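Local coordinates for acetylxylan esterase / glucomannan deacetylase (PDB 2WAA), which removes acetyl groups from acetylated xylan and glucomannan during breakdown of plant cell wall polysaccharides, at residues Thr45-Ser50 and Leu117-Thr122; Val67-His72 and Glu87-Pro92; Phe255-Leu260 and Gln293-Asn298; Thr247-Tyr252 and Ile288-Gln293. All blocks are in the same frame, centred on the assembly; numbering follows the deposited sequence.

Contact 1 (Thr45-Ser50 and Leu117-Thr122); sequences TIVAGS and LTLTGT
Gly-49 and Gly-121 meet CA to CA, 3.7 Å apart, at the end of the beta-sandwich that forms the N-terminal domain of this family 2 carbohydrate esterase. Strand 42-48 belongs to one sheet and strand 112-119 to the other; across the sandwich their short segments lie 9.5 Å apart at 28°, and beyond them both chains turn a corner and close on each other. The two glycines form an antiparallel non-hydrogen-bonded pair, flanked by two backbone bonds: Thr-122 N to Ala-48 O and Ser-50 N to Thr-120 O. The approach is so close because neither residue has a side chain: Gly-49 CA can lie against Thr-120 O, and Gly-121 CA against Ala-48 O. Just inside this closure lies the buried side. Leu-119, its CG swung away from the backbone N (chi1 174°), slides past Val-47 in the opposite direction and sets CD1 3.7 Å from Val-47 CB, while its CD2 rests 3.5 Å from Ala-48 O. Deeper still, Thr-45 and Leu-117 reach toward each other tip to tip; in the conformer described, Thr-45 CG2 lies 4.1 Å from Leu-117 CD1, a lighter touch in a layer that Phe-124 and Leu-52 help to fill. The outer side is looser and more polar. The exposed Thr-122 lies there beside Ala-48, its hydroxyl uncertain because the residue has two conformers, and Ser-50 OG rests 3.8 Å from Thr-120 CG2.

Contact 2 (Val67-His72 and Glu87-Pro92); sequences VIIDNH and ELFHFP
Side-chain packing of Ile-69 on Phe-89 and on the Leu-88 backbone, and of Val-67 on Leu-88, carries this contact, and no hydrogen bond joins the two segments. Ile-69 bends back at its end (chi2 -57°) and lays CD1 over the backbone, 3.2 Å from Leu-88 O; the same methyl is 4.0 Å from Phe-89 CB, at the edge of the ring and near its plane. Ile-69 and Phe-89 cross at about a right angle, as do Val-67 and Leu-88; Leu-88 CD2 sits against both Val-67 methyls, 3.8 Å from Val-67 CG1. The aromatic contact is more peripheral: Phe-91 CZ comes to the edge of the His-72 ring, 4.5 Å from His-72 CE1, and Phe-91 also stacks on His-97. Among polar groups, His-72 N bonds to Ile-69 O, closing a type II' turn, the Asp-70 carboxylate is held by His-97 ND1 and Arg-98 N, and Leu-88 O accepts a hydrogen bond from a glycerol, probably from the crystallisation liquor. Strands 63-69 and 84-91 lie in different sheets, the axes of segments 67-69 and 87-91 7.6 Å apart at 25°, and Leu-88 and Phe-89, both facing Leu-52, form a classic beta bulge: face-to-face packing of a beta-sandwich.

Contact 3 (Phe255-Leu260 and Gln293-Asn298); sequences FVRTLL and QQLHSN
Leu-295 reaches from the last turn of helix 278-295 against Val-256 and Arg-257 of helix 245-262. Its CD1 presses on Val-256 CG1 at 3.5 Å, tighter than usual van der Waals contact, and the two side chains cross at about a right angle. CD2, the other branch, lies 3.7 Å from Arg-257 CG, where leucine and arginine run past each other in opposite directions. The arginine chain is extended from CG to NE, which carries the guanidinium across to the helix end. There a water in the guanidinium plane accepts from Arg-257 NE and donates to Leu-295 O, both at 2.8 Å, bridging the side chain to a carbonyl at the helix's C-terminal end. Farther along, both methyls of Leu-260 turn to Ser-297 OG, Leu-260 CD2 at 3.9 Å. The hydroxyl itself is engaged with Arg-299 N, and Arg-299 NH2 also bonds to Leu-260 O, tying the segment after helix 278-295 back to helix 245-262. His-296, with positive phi, ends the helix and turns the chain so that Ser-297 faces Leu-260. Beneath this seam lies the parallel sheet: Val-256 and Leu-260 rest on Ile-268 of strand 267-270, and with Leu-295 they cover Val-300 of strand 300-302, one of its two edge strands.

Contact 4 (Thr247-Tyr252 and Ile288-Gln293); sequences TYINTY and IGETRQ
Two neighbouring helices of the SGNH-hydrolase (GDSL) domain, 245-262 and 278-295, pack together here, their short segments 9.1 Å apart and crossing at -49°. They come closest where Ile-249 faces Thr-291. These side chains slide past each other in opposite directions, Ile-249 CG2 ending 3.8 Å from Thr-291 OG1. The other branch of Ile-249 extends (chi2 171°) and drives CD1 across the Glu-290 chain at about a right angle, 3.3 Å from Glu-290 CD and 3.4 Å from Glu-290 CB. Tyr-252 crosses Thr-291 at a similarly steep angle, with Tyr-252 CB 3.7 Å from Thr-291 OG1 and its ring leading on to Ile-288. Tyr-252 CE2 touches Ile-288 CG1 at 4.0 Å, and Leu-270 of the central sheet packs against both residues. No hydrogen bond links the two segments. The polar ends are engaged elsewhere: Thr-291 OG1 with Tyr-287 O in its own helix, Tyr-252 OH with Ser-231 OG, and Glu-290 OE1 in a salt bridge with Arg-245. With its hydroxyl bonded to its own helix, Thr-291 can act as a compact packing group in a buried seam. The salt bridge to Arg-245 probably steadies the Glu-290 carboxylate and balances its charge, while the glutamate's carbon chain serves as the surface against which Ile-249 packs.

Overall arrangement
The four contacts form two clusters on opposite sides of the chain's centre. Contacts 1 and 2, with centres 11 Å apart, belong to the N-terminal beta-sandwich and link its two sheets; contact 2 is nested within the loop that contact 1 closes, and Phe-89 packs against both Val-47 and Ser-50. Contacts 3 and 4, centres 9 Å apart, follow along the chain in the hydrolase domain. They share Gln-293, and their alternating segments lie on the same pair of helices, 245-262 and 278-295. About 45 to 51 Å separates the centres of one cluster from those of the other. All four are structural packing away from the probable catalytic residues, within the two domains of the esterase.

Contact 1 (Thr45-Ser50 and Leu117-Thr122)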
loop_
_atom_site.group_PDB
_atom_site.type_symbol
_atom_site.label_atom_id
_atom_site.label_comp_id
_atom_site.label_asym_id
_atom_site.label_seq_id
_atom_site.Cartn_x
_atom_site.Cartn_y
_atom_site.Cartn_z
ATOM N N THR A 45 5.200 13.386 11.274
ATOM C CA THR A 45 6.032 14.486 11.759
ATOM C C THR A 45 5.848 14.493 13.285
ATOM O O THR A 45 4.815 14.053 13.820
ATOM C CB THR A 45 5.632 15.855 11.139
ATOM O OG1 THR A 45 6.425 16.904 11.701
ATOM C CG2 THR A 45 4.155 16.205 11.447
ATOM N N ILE A 46 6.855 15.007 13.979
ATOM C CA ILE A 46 6.732 15.195 15.447
ATOM C C ILE A 46 6.981 16.694 15.644
ATOM O O ILE A 46 7.895 17.260 15.035
ATOM C CB ILE A 46 7.799 14.420 16.193
ATOM C CG1 ILE A 46 7.583 12.901 16.040
ATOM C CG2 ILE A 46 7.720 14.703 17.674
ATOM C CD1 ILE A 46 8.849 12.117 16.179
ATOM N N VAL A 47 6.137 17.354 16.412
ATOM C CA VAL A 47 6.226 18.821 16.511
ATOM C C VAL A 47 6.115 19.295 17.946
ATOM O O VAL A 47 5.608 18.572 18.793
ATOM C CB VAL A 47 5.072 19.524 15.729
ATOM C CG1 VAL A 47 5.227 19.276 14.213
ATOM C CG2 VAL A 47 3.658 19.083 16.229
ATOM N N ALA A 48 6.548 20.520 18.206
ATOM C CA ALA A 48 6.315 21.151 19.535
ATOM C C ALA A 48 5.415 22.344 19.242
ATOM O O ALA A 48 5.845 23.289 18.592
ATOM C CB ALA A 48 7.650 21.587 20.171
ATOM N N GLY A 49 4.155 22.279 19.658
ATOM C CA GLY A 49 3.207 23.345 19.394
ATOM C C GLY A 49 1.778 23.016 19.772
ATOM O O GLY A 49 1.488 21.941 20.321
ATOM N N SER A 50 0.870 23.939 19.460
ATOM C CA SER A 50 -0.524 23.860 19.877
ATOM C C SER A 50 -1.500 23.570 18.724
ATOM O O SER A 50 -2.634 23.205 18.984
ATOM C CB SER A 50 -0.930 25.184 20.568
ATOM O OG SER A 50 -0.869 26.292 19.628
ATOM N N LEU A 117 2.521 22.231 5.502
ATOM C CA LEU A 117 1.980 22.120 6.865
ATOM C C LEU A 117 2.322 23.407 7.591
ATOM O O LEU A 117 3.463 23.907 7.442
ATOM C CB LEU A 117 2.691 20.987 7.619
ATOM C CG LEU A 117 2.589 19.526 7.197
ATOM C CD1 LEU A 117 3.387 18.620 8.174
ATOM C CD2 LEU A 117 1.098 19.116 7.141
ATOM N N THR A 118 1.385 23.902 8.401
ATOM C CA THR A 118 1.630 25.088 9.221
ATOM C C THR A 118 1.475 24.701 10.714
ATOM O O THR A 118 0.406 24.267 11.140
ATOM C CB THR A 118 0.665 26.215 8.904
ATOM O OG1 THR A 118 0.888 26.690 7.565
ATOM C CG2 THR A 118 0.883 27.401 9.930
ATOM N N LEU A 119 2.556 24.882 11.476
ATOM C CA LEU A 119 2.583 24.606 12.909
ATOM C C LEU A 119 2.467 25.933 13.628
ATOM O O LEU A 119 3.241 26.875 13.334
ATOM C CB LEU A 119 3.949 24.012 13.283
ATOM C CG LEU A 119 4.190 23.804 14.810
ATOM C CD1 LEU A 119 3.248 22.735 15.351
ATOM C CD2 LEU A 119 5.693 23.392 15.117
ATOM N N THR A 120 1.557 25.991 14.590
ATOM C CA THR A 120 1.490 27.132 15.492
ATOM C C THR A 120 2.231 26.642 16.725
ATOM O O THR A 120 1.825 25.633 17.349
ATOM C CB THR A 120 0.053 27.504 15.817
ATOM O OG1 THR A 120 -0.609 27.906 14.621
ATOM C CG2 THR A 120 0.009 28.694 16.818
ATOM N N GLY A 121 3.334 27.290 17.088
ATOM C CA GLY A 121 4.151 26.704 18.168
ATOM C C GLY A 121 5.576 27.073 18.014
ATOM O O GLY A 121 5.880 28.175 17.602
ATOM N N THR A 122 6.466 26.156 18.346
ATOM C CA THR A 122 7.870 26.514 18.342
ATOM C C THR A 122 8.633 25.930 17.164
ATOM O O THR A 122 9.296 26.669 16.416
ATOM C CB THR A 122 8.531 26.184 19.694
ATOM O OG1 THR A 122 8.272 24.836 20.035
ATOM C CG2 THR A 122 7.968 27.091 20.791
#

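Contact 2 (Val67-His72 and Glu87-Pro92)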
loop_
_atom_site.group_PDB
_atom_site.type_symbol
_atom_site.label_atom_id
_atom_site.label_comp_id
_atom_site.label_asym_id
_atom_site.label_seq_id
_atom_site.Cartn_x
_atom_site.Cartn_y
_atom_site.Cartn_z
ATOM N N VAL A 67 -6.000 10.304 9.953
ATOM C CA VAL A 67 -5.101 11.223 10.642
ATOM C C VAL A 67 -5.020 10.661 12.065
ATOM O O VAL A 67 -6.033 10.384 12.675
ATOM C CB VAL A 67 -5.665 12.660 10.706
ATOM C CG1 VAL A 67 -4.677 13.567 11.549
ATOM C CG2 VAL A 67 -5.802 13.246 9.281
ATOM N N ILE A 68 -3.812 10.416 12.531
ATOM C CA ILE A 68 -3.617 9.846 13.872
ATOM C C ILE A 68 -2.700 10.771 14.674
ATOM O O ILE A 68 -1.578 11.078 14.256
ATOM C CB ILE A 68 -3.027 8.447 13.830
ATOM C CG1 ILE A 68 -3.887 7.532 12.922
ATOM C CG2 ILE A 68 -2.911 7.879 15.255
ATOM C CD1 ILE A 68 -3.152 6.359 12.398
ATOM N N ILE A 69 -3.226 11.267 15.787
ATOM C CA ILE A 69 -2.515 12.216 16.652
ATOM C C ILE A 69 -2.113 11.463 17.912
ATOM O O ILE A 69 -2.981 10.888 18.566
ATOM C CB ILE A 69 -3.428 13.346 17.056
ATOM C CG1 ILE A 69 -4.045 14.016 15.822
ATOM C CG2 ILE A 69 -2.622 14.345 17.952
ATOM C CD1 ILE A 69 -2.986 14.537 14.839
ATOM N N ASP A 70 -0.809 11.398 18.193
ATOM C CA ASP A 70 -0.309 10.649 19.335
ATOM C C ASP A 70 -0.885 9.238 19.306
ATOM O O ASP A 70 -0.825 8.552 18.264
ATOM C CB ASP A 70 -0.608 11.412 20.629
ATOM C CG ASP A 70 0.074 12.810 20.633
ATOM O OD1 ASP A 70 1.221 12.883 20.169
ATOM O OD2 ASP A 70 -0.526 13.793 21.098
ATOM N N ASN A 71 -1.439 8.771 20.408
ATOM C CA ASN A 71 -2.063 7.446 20.456
ATOM C C ASN A 71 -3.587 7.451 20.331
ATOM O O ASN A 71 -4.243 6.443 20.685
ATOM C CB ASN A 71 -1.678 6.761 21.780
ATOM C CG ASN A 71 -2.043 7.587 22.992
ATOM O OD1 ASN A 71 -2.033 8.838 22.966
ATOM N ND2 ASN A 71 -2.359 6.898 24.091
ATOM N N HIS A 72 -4.173 8.567 19.890
ATOM C CA HIS A 72 -5.613 8.677 19.869
ATOM C C HIS A 72 -6.237 7.850 18.744
ATOM O O HIS A 72 -5.567 7.507 17.791
ATOM C CB HIS A 72 -6.032 10.144 19.738
ATOM C CG HIS A 72 -5.451 11.002 20.815
ATOM N ND1 HIS A 72 -5.300 12.365 20.681
ATOM C CD2 HIS A 72 -4.970 10.681 22.041
ATOM C CE1 HIS A 72 -4.744 12.849 21.781
ATOM N NE2 HIS A 72 -4.536 11.850 22.625
ATOM N N GLU A 87 -7.316 20.608 9.490
ATOM C CA GLU A 87 -6.763 20.701 10.845
ATOM C C GLU A 87 -6.365 19.309 11.312
ATOM O O GLU A 87 -7.197 18.389 11.281
ATOM C CB GLU A 87 -7.814 21.255 11.821
ATOM C CG GLU A 87 -7.189 21.486 13.226
ATOM C CD GLU A 87 -8.187 22.159 14.172
ATOM O OE1 GLU A 87 -8.196 23.402 14.207
ATOM O OE2 GLU A 87 -8.941 21.445 14.847
ATOM N N LEU A 88 -5.103 19.136 11.696
ATOM C CA LEU A 88 -4.624 17.841 12.137
ATOM C C LEU A 88 -4.765 17.744 13.644
ATOM O O LEU A 88 -5.265 16.739 14.150
ATOM C CB LEU A 88 -3.154 17.631 11.700
ATOM C CG LEU A 88 -2.938 17.646 10.155
ATOM C CD1 LEU A 88 -1.453 17.574 9.824
ATOM C CD2 LEU A 88 -3.741 16.560 9.429
ATOM N N PHE A 89 -4.371 18.784 14.368
ATOM C CA PHE A 89 -4.674 18.832 15.807
ATOM C C PHE A 89 -4.737 20.277 16.272
ATOM O O PHE A 89 -4.253 21.176 15.592
ATOM C CB PHE A 89 -3.652 18.008 16.640
ATOM C CG PHE A 89 -2.313 18.683 16.846
ATOM C CD1 PHE A 89 -2.126 19.673 17.813
ATOM C CD2 PHE A 89 -1.210 18.261 16.120
ATOM C CE1 PHE A 89 -0.834 20.258 18.031
ATOM C CE2 PHE A 89 0.049 18.818 16.310
ATOM C CZ PHE A 89 0.246 19.823 17.276
ATOM N N HIS A 90 -5.359 20.483 17.416
ATOM C CA HIS A 90 -5.413 21.772 18.030
ATOM C C HIS A 90 -5.680 21.573 19.527
ATOM O O HIS A 90 -6.661 20.894 19.888
ATOM C CB HIS A 90 -6.593 22.548 17.433
ATOM C CG HIS A 90 -6.689 23.938 17.964
ATOM N ND1 HIS A 90 -7.844 24.692 17.904
ATOM C CD2 HIS A 90 -5.768 24.701 18.599
ATOM C CE1 HIS A 90 -7.618 25.876 18.451
ATOM N NE2 HIS A 90 -6.368 25.907 18.882
ATOM N N PHE A 91 -4.800 22.120 20.359
ATOM C CA PHE A 91 -4.974 22.133 21.817
ATOM C C PHE A 91 -4.822 23.578 22.272
ATOM O O PHE A 91 -4.243 24.392 21.586
ATOM C CB PHE A 91 -3.894 21.285 22.470
ATOM C CG PHE A 91 -3.940 19.869 22.030
ATOM C CD1 PHE A 91 -4.989 19.055 22.414
ATOM C CD2 PHE A 91 -2.970 19.366 21.158
ATOM C CE1 PHE A 91 -5.061 17.745 21.950
ATOM C CE2 PHE A 91 -3.021 18.056 20.704
ATOM C CZ PHE A 91 -4.072 17.234 21.111
ATOM N N PRO A 92 -5.351 23.917 23.450
ATOM C CA PRO A 92 -5.122 25.288 23.945
ATOM C C PRO A 92 -3.665 25.595 24.263
ATOM O O PRO A 92 -3.255 26.756 24.148
ATOM C CB PRO A 92 -5.931 25.341 25.241
ATOM C CG PRO A 92 -6.870 24.198 25.182
ATOM C CD PRO A 92 -6.195 23.123 24.353
#

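Contact 3 (Phe255-Leu260 and Gln293-Asn298)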
loop_
_atom_site.group_PDB
_atom_site.type_symbol
_atom_site.label_atom_id
_atom_site.label_comp_id
_atom_site.label_asym_id
_atom_site.label_seq_id
_atom_site.Cartn_x
_atom_site.Cartn_y
_atom_site.Cartn_z
ATOM N N PHE A 255 8.515 -11.467 -15.028
ATOM C CA PHE A 255 8.348 -10.398 -14.012
ATOM C C PHE A 255 9.250 -10.582 -12.781
ATOM O O PHE A 255 9.862 -9.621 -12.296
ATOM C CB PHE A 255 6.848 -10.262 -13.639
ATOM C CG PHE A 255 6.576 -9.195 -12.592
ATOM C CD1 PHE A 255 6.937 -7.870 -12.833
ATOM C CD2 PHE A 255 6.003 -9.526 -11.362
ATOM C CE1 PHE A 255 6.718 -6.875 -11.856
ATOM C CE2 PHE A 255 5.770 -8.539 -10.388
ATOM C CZ PHE A 255 6.142 -7.210 -10.641
ATOM N N VAL A 256 9.373 -11.811 -12.268
ATOM C CA VAL A 256 10.148 -12.015 -11.057
ATOM C C VAL A 256 11.618 -11.816 -11.424
ATOM O O VAL A 256 12.368 -11.270 -10.636
ATOM C CB VAL A 256 9.907 -13.392 -10.447
ATOM C CG1 VAL A 256 10.906 -13.686 -9.320
ATOM C CG2 VAL A 256 8.433 -13.484 -9.934
ATOM N N ARG A 257 12.001 -12.180 -12.650
ATOM C CA ARG A 257 13.346 -11.815 -13.107
ATOM C C ARG A 257 13.614 -10.302 -13.060
ATOM O O ARG A 257 14.697 -9.872 -12.656
ATOM C CB ARG A 257 13.627 -12.388 -14.496
ATOM C CG ARG A 257 13.960 -13.835 -14.437
ATOM C CD ARG A 257 14.352 -14.411 -15.807
ATOM N NE ARG A 257 14.592 -15.837 -15.592
ATOM C CZ ARG A 257 14.204 -16.808 -16.412
ATOM N NH1 ARG A 257 13.555 -16.518 -17.543
ATOM N NH2 ARG A 257 14.460 -18.077 -16.078
ATOM N N THR A 258 12.639 -9.482 -13.465
ATOM C CA THR A 258 12.754 -8.045 -13.307
ATOM C C THR A 258 12.923 -7.636 -11.836
ATOM O O THR A 258 13.780 -6.800 -11.490
ATOM C CB THR A 258 11.483 -7.347 -13.887
ATOM O OG1 THR A 258 11.413 -7.595 -15.309
ATOM C CG2 THR A 258 11.500 -5.805 -13.614
ATOM N N LEU A 259 12.115 -8.225 -10.958
ATOM C CA LEU A 259 12.230 -7.901 -9.557
ATOM C C LEU A 259 13.626 -8.249 -9.033
ATOM O O LEU A 259 14.223 -7.498 -8.243
ATOM C CB LEU A 259 11.208 -8.677 -8.727
ATOM C CG LEU A 259 9.766 -8.303 -9.024
ATOM C CD1 LEU A 259 8.891 -9.194 -8.154
ATOM C CD2 LEU A 259 9.492 -6.799 -8.713
ATOM N N LEU A 260 14.099 -9.428 -9.404
ATOM C CA LEU A 260 15.362 -9.937 -8.860
ATOM C C LEU A 260 16.509 -8.998 -9.277
ATOM O O LEU A 260 17.449 -8.752 -8.517
ATOM C CB LEU A 260 15.633 -11.348 -9.413
ATOM C CG LEU A 260 14.813 -12.523 -8.784
ATOM C CD1 LEU A 260 14.915 -13.806 -9.673
ATOM C CD2 LEU A 260 15.245 -12.803 -7.392
ATOM N N GLN A 293 10.363 -23.129 -10.250
ATOM C CA GLN A 293 11.236 -24.116 -10.886
ATOM C C GLN A 293 12.014 -23.495 -12.053
ATOM O O GLN A 293 13.248 -23.651 -12.156
ATOM C CB GLN A 293 10.427 -25.364 -11.300
ATOM C CG GLN A 293 11.281 -26.372 -12.081
ATOM C CD GLN A 293 10.709 -27.777 -12.032
ATOM O OE1 GLN A 293 10.261 -28.240 -10.977
ATOM N NE2 GLN A 293 10.745 -28.474 -13.164
ATOM N N GLN A 294 11.326 -22.743 -12.902
ATOM C CA GLN A 294 11.992 -22.059 -14.020
ATOM C C GLN A 294 12.969 -20.974 -13.587
ATOM O O GLN A 294 14.008 -20.795 -14.225
ATOM C CB GLN A 294 10.992 -21.434 -14.974
ATOM C CG GLN A 294 10.039 -22.452 -15.565
ATOM C CD GLN A 294 9.287 -21.919 -16.743
ATOM O OE1 GLN A 294 9.334 -20.712 -17.038
ATOM N NE2 GLN A 294 8.573 -22.809 -17.431
ATOM N N LEU A 295 12.641 -20.257 -12.516
ATOM C CA LEU A 295 13.526 -19.209 -12.004
ATOM C C LEU A 295 14.872 -19.740 -11.495
ATOM O O LEU A 295 15.909 -19.111 -11.711
ATOM C CB LEU A 295 12.864 -18.433 -10.864
ATOM C CG LEU A 295 11.784 -17.458 -11.339
ATOM C CD1 LEU A 295 10.918 -17.043 -10.157
ATOM C CD2 LEU A 295 12.347 -16.223 -12.115
ATOM N N HIS A 296 14.830 -20.885 -10.817
ATOM C CA HIS A 296 15.993 -21.523 -10.216
ATOM C C HIS A 296 16.755 -20.534 -9.357
ATOM O O HIS A 296 17.980 -20.362 -9.494
ATOM C CB HIS A 296 16.942 -22.125 -11.269
ATOM C CG HIS A 296 17.931 -23.090 -10.685
ATOM N ND1 HIS A 296 17.623 -24.414 -10.444
ATOM C CD2 HIS A 296 19.206 -22.917 -10.256
ATOM C CE1 HIS A 296 18.669 -25.019 -9.901
ATOM N NE2 HIS A 296 19.645 -24.136 -9.786
ATOM N N SER A 297 16.032 -19.877 -8.458
ATOM C CA SER A 297 16.625 -18.800 -7.680
ATOM C C SER A 297 16.597 -19.165 -6.217
ATOM O O SER A 297 15.570 -19.594 -5.724
ATOM C CB SER A 297 15.813 -17.523 -7.872
ATOM O OG SER A 297 16.295 -16.504 -7.015
ATOM N N ASN A 298 17.700 -18.978 -5.513
ATOM C CA ASN A 298 17.698 -19.204 -4.088
ATOM C C ASN A 298 17.196 -17.966 -3.321
ATOM O O ASN A 298 17.358 -17.883 -2.100
ATOM C CB ASN A 298 19.115 -19.544 -3.606
ATOM C CG ASN A 298 20.158 -18.462 -3.962
ATOM O OD1 ASN A 298 19.848 -17.358 -4.457
ATOM N ND2 ASN A 298 21.430 -18.789 -3.701
HETATM O O HOH W 1 16.100 -16.883 -13.476
#

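Contact 4 (Thr247-Tyr252 and Ile288-Gln293)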
loop_
_atom_site.group_PDB
_atom_site.type_symbol
_atom_site.label_atom_id
_atom_site.label_comp_id
_atom_site.label_asym_id
_atom_site.label_seq_id
_atom_site.Cartn_x
_atom_site.Cartn_y
_atom_site.Cartn_z
ATOM N N THR A 247 1.631 -19.435 -20.878
ATOM C CA THR A 247 1.635 -17.993 -21.005
ATOM C C THR A 247 1.803 -17.338 -19.614
ATOM O O THR A 247 2.621 -16.436 -19.393
ATOM C CB THR A 247 0.302 -17.491 -21.570
ATOM O OG1 THR A 247 0.090 -18.011 -22.892
ATOM C CG2 THR A 247 0.283 -15.964 -21.630
ATOM N N TYR A 248 1.029 -17.821 -18.672
ATOM C CA TYR A 248 1.091 -17.249 -17.339
ATOM C C TYR A 248 2.457 -17.483 -16.681
ATOM O O TYR A 248 3.060 -16.559 -16.104
ATOM C CB TYR A 248 -0.012 -17.836 -16.488
ATOM C CG TYR A 248 -0.317 -16.947 -15.312
ATOM C CD1 TYR A 248 -1.217 -15.898 -15.455
ATOM C CD2 TYR A 248 0.282 -17.170 -14.070
ATOM C CE1 TYR A 248 -1.536 -15.065 -14.375
ATOM C CE2 TYR A 248 -0.039 -16.364 -12.968
ATOM C CZ TYR A 248 -0.942 -15.306 -13.150
ATOM O OH TYR A 248 -1.273 -14.478 -12.118
ATOM N N ILE A 249 2.949 -18.713 -16.752
ATOM C CA ILE A 249 4.211 -19.029 -16.092
ATOM C C ILE A 249 5.340 -18.258 -16.755
ATOM O O ILE A 249 6.244 -17.725 -16.079
ATOM C CB ILE A 249 4.495 -20.543 -16.095
ATOM C CG1 ILE A 249 3.492 -21.275 -15.157
ATOM C CG2 ILE A 249 5.992 -20.840 -15.720
ATOM C CD1 ILE A 249 3.584 -22.800 -15.294
ATOM N N ASN A 250 5.311 -18.151 -18.080
ATOM C CA ASN A 250 6.377 -17.402 -18.717
ATOM C C ASN A 250 6.333 -15.918 -18.348
ATOM O O ASN A 250 7.387 -15.297 -18.161
ATOM C CB ASN A 250 6.356 -17.592 -20.235
ATOM C CG ASN A 250 6.808 -18.981 -20.631
ATOM O OD1 ASN A 250 7.555 -19.664 -19.886
ATOM N ND2 ASN A 250 6.401 -19.399 -21.815
ATOM N N THR A 251 5.144 -15.339 -18.219
ATOM C CA THR A 251 5.151 -13.951 -17.813
ATOM C C THR A 251 5.442 -13.750 -16.338
ATOM O O THR A 251 6.126 -12.784 -16.005
ATOM C CB THR A 251 4.075 -13.025 -18.491
ATOM O OG1 THR A 251 3.450 -12.118 -17.560
ATOM C CG2 THR A 251 3.078 -13.819 -19.264
ATOM N N TYR A 252 5.044 -14.695 -15.485
ATOM C CA TYR A 252 5.378 -14.552 -14.078
ATOM C C TYR A 252 6.896 -14.669 -13.929
ATOM O O TYR A 252 7.526 -13.906 -13.191
ATOM C CB TYR A 252 4.679 -15.604 -13.223
ATOM C CG TYR A 252 4.296 -15.120 -11.835
ATOM C CD1 TYR A 252 4.904 -13.992 -11.267
ATOM C CD2 TYR A 252 3.303 -15.765 -11.120
ATOM C CE1 TYR A 252 4.546 -13.540 -9.953
ATOM C CE2 TYR A 252 2.953 -15.345 -9.803
ATOM C CZ TYR A 252 3.570 -14.235 -9.245
ATOM O OH TYR A 252 3.161 -13.827 -8.006
ATOM N N ILE A 288 2.674 -21.108 -9.660
ATOM C CA ILE A 288 3.724 -20.543 -8.848
ATOM C C ILE A 288 4.865 -21.554 -8.657
ATOM O O ILE A 288 6.053 -21.195 -8.726
ATOM C CB ILE A 288 3.163 -20.059 -7.460
ATOM C CG1 ILE A 288 2.395 -18.744 -7.686
ATOM C CG2 ILE A 288 4.342 -19.899 -6.422
ATOM C CD1 ILE A 288 1.483 -18.335 -6.496
ATOM N N GLY A 289 4.521 -22.812 -8.383
ATOM C CA GLY A 289 5.574 -23.796 -8.166
ATOM C C GLY A 289 6.393 -23.916 -9.454
ATOM O O GLY A 289 7.606 -24.027 -9.415
ATOM N N GLU A 290 5.744 -23.914 -10.608
ATOM C CA GLU A 290 6.495 -24.080 -11.843
ATOM C C GLU A 290 7.287 -22.805 -12.168
ATOM O O GLU A 290 8.371 -22.874 -12.739
ATOM C CB GLU A 290 5.585 -24.450 -13.023
ATOM C CG GLU A 290 6.361 -24.879 -14.235
ATOM C CD GLU A 290 5.474 -25.538 -15.335
ATOM O OE1 GLU A 290 4.380 -26.052 -15.020
ATOM O OE2 GLU A 290 5.882 -25.503 -16.524
ATOM N N THR A 291 6.735 -21.649 -11.836
ATOM C CA THR A 291 7.517 -20.386 -11.976
ATOM C C THR A 291 8.801 -20.472 -11.184
ATOM O O THR A 291 9.889 -20.101 -11.653
ATOM C CB THR A 291 6.642 -19.216 -11.519
ATOM O OG1 THR A 291 5.476 -19.164 -12.388
ATOM C CG2 THR A 291 7.428 -17.859 -11.489
ATOM N N ARG A 292 8.705 -20.916 -9.940
ATOM C CA ARG A 292 9.898 -21.018 -9.122
ATOM C C ARG A 292 10.886 -22.030 -9.723
ATOM O O ARG A 292 12.099 -21.831 -9.689
ATOM C CB ARG A 292 9.532 -21.339 -7.670
ATOM C CG ARG A 292 8.679 -20.233 -7.040
ATOM C CD ARG A 292 8.373 -20.456 -5.554
ATOM N NE ARG A 292 9.573 -20.761 -4.790
ATOM C CZ ARG A 292 9.977 -21.988 -4.506
ATOM N NH1 ARG A 292 9.257 -23.020 -4.907
ATOM N NH2 ARG A 292 11.093 -22.186 -3.825
ATOM N N GLN A 293 10.363 -23.129 -10.250
ATOM C CA GLN A 293 11.236 -24.116 -10.886
ATOM C C GLN A 293 12.014 -23.495 -12.053
ATOM O O GLN A 293 13.248 -23.651 -12.156
ATOM C CB GLN A 293 10.427 -25.364 -11.300
ATOM C CG GLN A 293 11.281 -26.372 -12.081
ATOM C CD GLN A 293 10.709 -27.777 -12.032
ATOM O OE1 GLN A 293 10.261 -28.240 -10.977
ATOM N NE2 GLN A 293 10.745 -28.474 -13.164
#